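Local coordinates for ABC transporter substrate-binding protein (Bradyrhizobium japonicum, PDB 4I1D) that is a periplasmic ABC-transporter solute-binding protein that holds D-malate in its pocket and probably delivers a small organic solute for uptake, at residues 192-197 against 207-212; 119-124 against 199-204. All blocks are in the same frame, centred on the assembly; numbering follows the deposited sequence.

Contact 1: 192-197 against 207-212. With MLT (D-malate), chain U.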
ATOM      1  N   GLN A 192     -33.629  10.433  -8.002  1.00 45.99           N
ATOM      2  CA  GLN A 192     -33.092  11.760  -8.282  1.00 44.96           C
ATOM      3  C   GLN A 192     -32.716  11.894  -9.770  1.00 49.76           C
ATOM      4  O   GLN A 192     -32.965  12.934 -10.393  1.00 45.91           O
ATOM      5  CB  GLN A 192     -31.877  12.035  -7.397  1.00 39.79           C
ATOM      6  CG  GLN A 192     -31.275  13.421  -7.577  1.00 42.40           C
ATOM      7  CD  GLN A 192     -32.250  14.543  -7.223  1.00 53.56           C
ATOM      8  OE1 GLN A 192     -33.021  14.437  -6.265  1.00 59.00           O
ATOM      9  NE2 GLN A 192     -32.214  15.626  -7.997  1.00 49.88           N
ATOM     10  N   LEU A 193     -32.121  10.837 -10.330  1.00 44.18           N
ATOM     11  CA  LEU A 193     -31.702  10.844 -11.732  1.00 46.27           C
ATOM     12  C   LEU A 193     -32.883  11.119 -12.664  1.00 49.65           C
ATOM     13  O   LEU A 193     -32.767  11.897 -13.620  1.00 50.27           O
ATOM     14  CB  LEU A 193     -31.027   9.517 -12.108  1.00 40.56           C
ATOM     15  CG  LEU A 193     -29.655   9.281 -11.453  1.00 49.72           C
ATOM     16  CD1 LEU A 193     -29.113   7.902 -11.796  1.00 41.98           C
ATOM     17  CD2 LEU A 193     -28.640  10.368 -11.833  1.00 42.06           C
ATOM     18  N   LEU A 194     -34.014  10.465 -12.398  1.00 47.47           N
ATOM     19  CA  LEU A 194     -35.212  10.691 -13.202  1.00 47.87           C
ATOM     20  C   LEU A 194     -35.749  12.099 -12.967  1.00 48.33           C
ATOM     21  O   LEU A 194     -36.113  12.800 -13.905  1.00 45.19           O
ATOM     22  CB  LEU A 194     -36.294   9.669 -12.860  1.00 55.25           C
ATOM     23  CG  LEU A 194     -36.265   8.319 -13.565  1.00 56.79           C
ATOM     24  CD1 LEU A 194     -37.447   7.501 -13.103  1.00 66.45           C
ATOM     25  CD2 LEU A 194     -36.307   8.511 -15.069  1.00 51.18           C
ATOM     26  N   ASN A 195     -35.785  12.509 -11.701  1.00 46.37           N
ATOM     27  CA  ASN A 195     -36.394  13.777 -11.332  1.00 46.74           C
ATOM     28  C   ASN A 195     -35.708  15.015 -11.914  1.00 50.96           C
ATOM     29  O   ASN A 195     -36.383  15.969 -12.296  1.00 51.91           O
ATOM     30  CB  ASN A 195     -36.484  13.902  -9.803  1.00 49.72           C
ATOM     31  CG  ASN A 195     -37.303  15.114  -9.365  1.00 55.80           C
ATOM     32  OD1 ASN A 195     -38.513  15.168  -9.586  1.00 58.15           O
ATOM     33  ND2 ASN A 195     -36.642  16.092  -8.747  1.00 48.79           N
ATOM     34  N   ASP A 196     -34.375  15.018 -11.964  1.00 51.51           N
ATOM     35  CA  ASP A 196     -33.654  16.204 -12.444  1.00 54.67           C
ATOM     36  C   ASP A 196     -33.281  16.108 -13.914  1.00 53.33           C
ATOM     37  O   ASP A 196     -32.694  17.029 -14.471  1.00 53.71           O
ATOM     38  CB  ASP A 196     -32.411  16.528 -11.593  1.00 56.29           C
ATOM     39  CG  ASP A 196     -31.423  15.368 -11.505  1.00 62.04           C
ATOM     40  OD1 ASP A 196     -31.440  14.482 -12.389  1.00 58.65           O
ATOM     41  OD2 ASP A 196     -30.616  15.349 -10.543  1.00 61.00           O
ATOM     42  N   GLY A 197     -33.620  14.986 -14.533  1.00 54.55           N
ATOM     43  CA  GLY A 197     -33.420  14.828 -15.965  1.00 56.39           C
ATOM     44  C   GLY A 197     -32.017  14.374 -16.327  1.00 55.56           C
ATOM     45  O   GLY A 197     -31.653  14.393 -17.490  1.00 56.61           O
ATOM     46  N   GLY A 207     -41.393   1.105  -7.272  1.00 52.67           N
ATOM     47  CA  GLY A 207     -41.809   1.938  -6.151  1.00 52.73           C
ATOM     48  C   GLY A 207     -41.150   3.306  -6.114  1.00 47.98           C
ATOM     49  O   GLY A 207     -41.777   4.289  -5.711  1.00 52.68           O
ATOM     50  N   ARG A 208     -39.887   3.373  -6.539  1.00 47.46           N
ATOM     51  CA  ARG A 208     -39.152   4.635  -6.599  1.00 46.76           C
ATOM     52  C   ARG A 208     -39.680   5.516  -7.725  1.00 48.49           C
ATOM     53  O   ARG A 208     -39.753   6.733  -7.590  1.00 53.50           O
ATOM     54  CB  ARG A 208     -37.654   4.388  -6.793  1.00 46.38           C
ATOM     55  CG  ARG A 208     -36.900   4.011  -5.510  1.00 45.48           C
ATOM     56  CD  ARG A 208     -36.817   5.204  -4.550  1.00 45.58           C
ATOM     57  NE  ARG A 208     -36.069   4.890  -3.337  1.00 52.15           N
ATOM     58  CZ  ARG A 208     -35.869   5.756  -2.348  1.00 53.99           C
ATOM     59  NH1 ARG A 208     -36.353   6.989  -2.445  1.00 53.32           N
ATOM     60  NH2 ARG A 208     -35.185   5.396  -1.269  1.00 53.48           N
ATOM     61  N   VAL A 209     -40.059   4.897  -8.836  1.00 42.59           N
ATOM     62  CA  VAL A 209     -40.579   5.659  -9.960  1.00 46.08           C
ATOM     63  C   VAL A 209     -41.954   6.219  -9.663  1.00 48.01           C
ATOM     64  O   VAL A 209     -42.204   7.401  -9.873  1.00 53.82           O
ATOM     65  CB  VAL A 209     -40.691   4.807 -11.231  1.00 48.67           C
ATOM     66  CG1 VAL A 209     -41.205   5.665 -12.387  1.00 45.25           C
ATOM     67  CG2 VAL A 209     -39.353   4.192 -11.559  1.00 49.43           C
ATOM     68  N   SER A 210     -42.852   5.365  -9.184  1.00 50.09           N
ATOM     69  CA  SER A 210     -44.199   5.810  -8.872  1.00 56.78           C
ATOM     70  C   SER A 210     -44.123   6.954  -7.867  1.00 52.93           C
ATOM     71  O   SER A 210     -44.865   7.931  -7.974  1.00 54.84           O
ATOM     72  CB  SER A 210     -45.031   4.662  -8.310  1.00 61.01           C
ATOM     73  OG  SER A 210     -44.337   4.030  -7.253  1.00 72.40           O
ATOM     74  N   ALA A 211     -43.198   6.845  -6.914  1.00 46.64           N
ATOM     75  CA  ALA A 211     -43.066   7.865  -5.871  1.00 50.40           C
ATOM     76  C   ALA A 211     -42.639   9.202  -6.449  1.00 52.41           C
ATOM     77  O   ALA A 211     -43.258  10.226  -6.165  1.00 53.48           O
ATOM     78  CB  ALA A 211     -42.093   7.416  -4.781  1.00 55.81           C
ATOM     79  N   VAL A 212     -41.593   9.203  -7.275  1.00 48.67           N
ATOM     80  CA  VAL A 212     -41.157  10.467  -7.858  1.00 52.19           C
ATOM     81  C   VAL A 212     -42.204  11.019  -8.843  1.00 61.63           C
ATOM     82  O   VAL A 212     -42.342  12.237  -9.001  1.00 62.60           O
ATOM     83  CB  VAL A 212     -39.759  10.368  -8.493  1.00 56.64           C
ATOM     84  CG1 VAL A 212     -39.757   9.367  -9.606  1.00 50.14           C
ATOM     85  CG2 VAL A 212     -39.318  11.720  -9.014  1.00 60.96           C
TER
HETATM   86  C1  MLT U 417     -30.696   1.085  -1.539  1.00 88.64           C
HETATM   87  O1  MLT U 417     -30.244   1.037  -0.374  1.00 94.54           O
HETATM   88  O2  MLT U 417     -30.121   0.425  -2.435  1.00 89.46           O
HETATM   89  C2  MLT U 417     -31.921   1.901  -1.855  1.00 76.95           C
HETATM   90  O3  MLT U 417     -32.011   3.104  -1.108  1.00 68.40           O
HETATM   91  C3  MLT U 417     -33.142   1.062  -1.547  1.00 85.01           C
HETATM   92  C4  MLT U 417     -34.337   1.972  -1.634  1.00 95.43           C
HETATM   93  O4  MLT U 417     -34.718   2.593  -0.619  1.00101.03           O
HETATM   94  O5  MLT U 417     -34.953   2.127  -2.715  1.00 92.84           O

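Contact 2: 119-124 against 199-204. With SO4 (sulfate ion), chain K.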
ATOM      1  N   ASP A 119     -43.682   8.156 -28.094  1.00 77.79           N
ATOM      2  CA  ASP A 119     -43.222   6.795 -28.346  1.00 78.15           C
ATOM      3  C   ASP A 119     -42.050   6.414 -27.458  1.00 79.44           C
ATOM      4  O   ASP A 119     -40.894   6.472 -27.877  1.00 81.53           O
ATOM      5  CB  ASP A 119     -42.879   6.594 -29.825  1.00 85.58           C
ATOM      6  CG  ASP A 119     -44.116   6.378 -30.685  1.00 94.70           C
ATOM      7  OD1 ASP A 119     -45.010   5.605 -30.265  1.00 98.31           O
ATOM      8  OD2 ASP A 119     -44.201   6.991 -31.771  1.00 94.49           O
ATOM      9  N   ALA A 120     -42.376   6.014 -26.230  1.00 74.53           N
ATOM     10  CA  ALA A 120     -41.388   5.660 -25.219  1.00 65.21           C
ATOM     11  C   ALA A 120     -40.847   4.243 -25.396  1.00 61.13           C
ATOM     12  O   ALA A 120     -41.564   3.341 -25.851  1.00 54.80           O
ATOM     13  CB  ALA A 120     -41.992   5.818 -23.827  1.00 61.00           C
ATOM     14  N   PRO A 121     -39.576   4.038 -25.015  1.00 57.82           N
ATOM     15  CA  PRO A 121     -39.027   2.682 -25.019  1.00 54.82           C
ATOM     16  C   PRO A 121     -39.932   1.776 -24.192  1.00 54.04           C
ATOM     17  O   PRO A 121     -40.520   2.237 -23.217  1.00 56.45           O
ATOM     18  CB  PRO A 121     -37.659   2.855 -24.355  1.00 48.53           C
ATOM     19  CG  PRO A 121     -37.754   4.136 -23.597  1.00 53.04           C
ATOM     20  CD  PRO A 121     -38.645   5.006 -24.417  1.00 56.07           C
ATOM     21  N   ASN A 122     -40.047   0.515 -24.587  1.00 52.59           N
ATOM     22  CA  ASN A 122     -41.055  -0.379 -24.036  1.00 55.52           C
ATOM     23  C   ASN A 122     -40.533  -1.797 -23.802  1.00 55.80           C
ATOM     24  O   ASN A 122     -41.302  -2.719 -23.518  1.00 54.40           O
ATOM     25  CB  ASN A 122     -42.266  -0.413 -24.975  1.00 55.98           C
ATOM     26  CG  ASN A 122     -43.458  -1.106 -24.355  1.00 57.59           C
ATOM     27  OD1 ASN A 122     -43.968  -2.103 -24.880  1.00 59.85           O
ATOM     28  ND2 ASN A 122     -43.900  -0.589 -23.220  1.00 49.23           N
ATOM     29  N   SER A 123     -39.219  -1.962 -23.920  1.00 49.66           N
ATOM     30  CA  SER A 123     -38.574  -3.253 -23.715  1.00 49.03           C
ATOM     31  C   SER A 123     -37.082  -3.017 -23.536  1.00 52.15           C
ATOM     32  O   SER A 123     -36.588  -1.916 -23.787  1.00 54.42           O
ATOM     33  CB  SER A 123     -38.804  -4.155 -24.921  1.00 49.28           C
ATOM     34  OG  SER A 123     -38.115  -3.638 -26.055  1.00 54.14           O
ATOM     35  N   TRP A 124     -36.352  -4.038 -23.107  1.00 49.49           N
ATOM     36  CA  TRP A 124     -34.911  -3.879 -22.990  1.00 49.43           C
ATOM     37  C   TRP A 124     -34.277  -3.761 -24.386  1.00 48.34           C
ATOM     38  O   TRP A 124     -33.257  -3.096 -24.562  1.00 47.82           O
ATOM     39  CB  TRP A 124     -34.294  -4.976 -22.111  1.00 42.79           C
ATOM     40  CG  TRP A 124     -34.913  -4.928 -20.758  1.00 44.35           C
ATOM     41  CD1 TRP A 124     -35.723  -5.865 -20.187  1.00 44.80           C
ATOM     42  CD2 TRP A 124     -34.857  -3.829 -19.839  1.00 44.12           C
ATOM     43  NE1 TRP A 124     -36.152  -5.427 -18.950  1.00 44.39           N
ATOM     44  CE2 TRP A 124     -35.630  -4.180 -18.717  1.00 48.83           C
ATOM     45  CE3 TRP A 124     -34.199  -2.591 -19.846  1.00 46.69           C
ATOM     46  CZ2 TRP A 124     -35.766  -3.338 -17.611  1.00 48.54           C
ATOM     47  CZ3 TRP A 124     -34.348  -1.752 -18.756  1.00 45.33           C
ATOM     48  CH2 TRP A 124     -35.121  -2.133 -17.654  1.00 50.97           C
ATOM     49  N   VAL A 199     -31.002  11.446 -16.409  1.00 49.56           N
ATOM     50  CA  VAL A 199     -31.214  10.376 -17.376  1.00 52.24           C
ATOM     51  C   VAL A 199     -32.619  10.450 -17.969  1.00 57.28           C
ATOM     52  O   VAL A 199     -33.549  10.916 -17.314  1.00 60.35           O
ATOM     53  CB  VAL A 199     -30.929   8.978 -16.791  1.00 53.59           C
ATOM     54  CG1 VAL A 199     -29.499   8.908 -16.271  1.00 54.97           C
ATOM     55  CG2 VAL A 199     -31.916   8.630 -15.687  1.00 50.83           C
ATOM     56  N   ASP A 200     -32.751  10.017 -19.223  1.00 43.53           N
ATOM     57  CA  ASP A 200     -34.030  10.001 -19.911  1.00 49.41           C
ATOM     58  C   ASP A 200     -34.713   8.652 -19.743  1.00 48.84           C
ATOM     59  O   ASP A 200     -35.926   8.529 -19.917  1.00 44.95           O
ATOM     60  CB  ASP A 200     -33.833  10.325 -21.399  1.00 54.34           C
ATOM     61  CG  ASP A 200     -33.173  11.683 -21.609  1.00 64.39           C
ATOM     62  OD1 ASP A 200     -33.803  12.707 -21.263  1.00 65.04           O
ATOM     63  OD2 ASP A 200     -32.024  11.728 -22.105  1.00 63.95           O
HETATM   64  N   MSE A 201     -33.920   7.644 -19.403  1.00 46.28           N
HETATM   65  CA  MSE A 201     -34.445   6.311 -19.184  1.00 46.83           C
HETATM   66  C   MSE A 201     -33.484   5.503 -18.316  1.00 49.53           C
HETATM   67  O   MSE A 201     -32.267   5.734 -18.320  1.00 44.35           O
HETATM   68  CB  MSE A 201     -34.689   5.609 -20.524  1.00 44.74           C
HETATM   69  CG  MSE A 201     -33.487   4.879 -21.079  1.00 47.46           C
HETATM   70 SE   MSE A 201     -33.786   4.317 -22.940  0.60 57.35          SE
HETATM   71  CE  MSE A 201     -33.788   6.098 -23.748  1.00 41.56           C
ATOM     72  N   GLU A 202     -34.035   4.557 -17.566  1.00 45.28           N
ATOM     73  CA  GLU A 202     -33.214   3.748 -16.680  1.00 47.98           C
ATOM     74  C   GLU A 202     -33.991   2.536 -16.204  1.00 50.64           C
ATOM     75  O   GLU A 202     -35.221   2.479 -16.328  1.00 50.08           O
ATOM     76  CB  GLU A 202     -32.764   4.571 -15.466  1.00 47.03           C
ATOM     77  CG  GLU A 202     -33.862   4.772 -14.418  1.00 52.70           C
ATOM     78  CD  GLU A 202     -33.402   5.567 -13.200  1.00 56.56           C
ATOM     79  OE1 GLU A 202     -32.175   5.658 -12.950  1.00 50.04           O
ATOM     80  OE2 GLU A 202     -34.279   6.111 -12.493  1.00 59.09           O
HETATM   81  N   MSE A 203     -33.265   1.558 -15.674  1.00 40.52           N
HETATM   82  CA  MSE A 203     -33.899   0.538 -14.869  1.00 46.68           C
HETATM   83  C   MSE A 203     -34.027   1.124 -13.483  1.00 43.59           C
HETATM   84  O   MSE A 203     -33.143   1.848 -13.031  1.00 53.17           O
HETATM   85  CB  MSE A 203     -33.078  -0.740 -14.788  1.00 45.04           C
HETATM   86  CG  MSE A 203     -33.725  -1.746 -13.849  1.00 51.18           C
HETATM   87 SE   MSE A 203     -32.729  -3.405 -13.616  0.64 54.63          SE
HETATM   88  CE  MSE A 203     -32.576  -3.899 -15.472  1.00 35.82           C
ATOM     89  N   ALA A 204     -35.128   0.813 -12.815  1.00 41.00           N
ATOM     90  CA  ALA A 204     -35.388   1.307 -11.470  1.00 39.57           C
ATOM     91  C   ALA A 204     -36.475   0.453 -10.823  1.00 44.96           C
ATOM     92  O   ALA A 204     -37.281  -0.180 -11.510  1.00 50.61           O
ATOM     93  CB  ALA A 204     -35.835   2.791 -11.532  1.00 39.72           C
TER
HETATM   94  S   SO4 K 407     -47.421  -1.093 -21.360  1.00123.04           S
HETATM   95  O1  SO4 K 407     -48.765  -0.677 -21.752  1.00126.34           O
HETATM   96  O2  SO4 K 407     -47.352  -1.232 -19.901  1.00121.93           O
HETATM   97  O3  SO4 K 407     -47.100  -2.368 -22.011  1.00113.48           O
HETATM   98  O4  SO4 K 407     -46.486  -0.057 -21.787  1.00122.19           O

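Contact 1: 192-197 against 207-212
Val212 lays CG2 against the side of Asn195. This methyl sits 3.7 Å from Asn195 CB. It also lies 3.6 Å from Asn195 OD1, a plain van der Waals touch. Val212 carries CG1 in the crowded position between its backbone N and carbonyl carbon (chi1 61°), which leaves CG2 to reach helix 187-196. The other arm of the Asn195 amide has a partner outside: ND2 makes a weak hydrogen bond to the carbonyl of Lys54 in the second subunit.

Leu194, the residue before Asn195, meets Val209, one turn before Val212. The two branched side chains cross obliquely, and Leu194 CD1 comes 4.1 Å from Val209 CG2. No hydrogen bond joins the two segments. Both side chains also rest on Ala110 of strand 100-112, so they fill the groove between the helices and the sheet. On another side of helix 187-196, Gln192 NE2 donates to Asp196 OD2 at 3.0 Å, arriving from above the carboxylate plane.

The Arg208 guanidinium takes no part in this apolar patch and binds the ligand. Arg208 NE donates to D-malate O5 at 3.0 Å and nearly straight (170°). Arg208 NH2 donates to D-malate O4 at 2.9 Å. The malate carboxylate carbon lies in the guanidinium plane at its edge, and the paired bonds hold the carboxylate there. NH1 forms a salt bridge with Asp37 of the second subunit. A leucine in place of Arg208 would probably leave that carboxylate without its two donors and Asp37 without its charged mate.

Thr185, Ser186, Gly187 and Trp205 complete the pocket. The arrangement belongs to the type II periplasmic-binding-protein fold: neighbouring helices pack on one sheet, and the second helix supplies a ligand-binding arginine near its start.

Contact 2: 119-124 against 199-204
Met203 puts its terminal methyl over one face of the Trp124 indole. Met203 CE lies 4.2 Å from the centroid of the Trp124 six-membered ring, 27° off the ring normal, a CH-pi contact displaced toward the rim. The chain of Met203 runs extended from the backbone, with CG anti to N (chi1 176°), then bends at chi3 (-55°) so that CE folds over the indole. The base of the same side chain meets the ring as well: Met203 CB is 3.8 Å from Trp124 CH2. The two side chains cross at about a right angle.

The polar edge of the indole is satisfied: NE1 donates to the carbonyl of Gln225. Trp124 also packs on Ala149, Met152 and Ala153 of helix 146-153 and on Leu109 of strand 100-112.

A second, smaller patch joins Pro121 to Met201. The ring atom Pro121 CG touches Met201 SE at 4.0 Å, and Phe116 borders both residues. Met201 and Met203 are selenomethionines in this crystal.

Between Pro121 and Trp124 the loop turns into helix 124-128. Ser123 is the N-cap, with OG bonded to Asp126 N. Asn122 ND2 makes only a weak bond to sulfate O4, an ion probably from the crystallisation liquor.

The four touching residues are buried, and no hydrogen bond crosses between the segments. The loop is therefore held to strand 201-205 by shape fit, dispersion and the CH-pi contact, while polar groups of the loop are met by strand 219-235 and by the start of helix 124-128.

From the N terminus the chain runs through 119-124, then 192-197, 199-204 and 207-212, so the two contacts cross. Contact 2 closes a long loop, with 74 residues between its segments, and brings the approach to helix 124-128 onto strand 201-205. Contact 1 closes a short one, joining helices 187-196 and 206-214 around that same strand. The strand is thus shared: Met201 and Met203 direct CB toward the loop, while Glu202 and Ala204 direct it away, to pack on the helices. Leu194 meets Glu202, and Val209 CG2 lies 3.8 Å from Ala204 CB. The contact centres are about 13 Å apart.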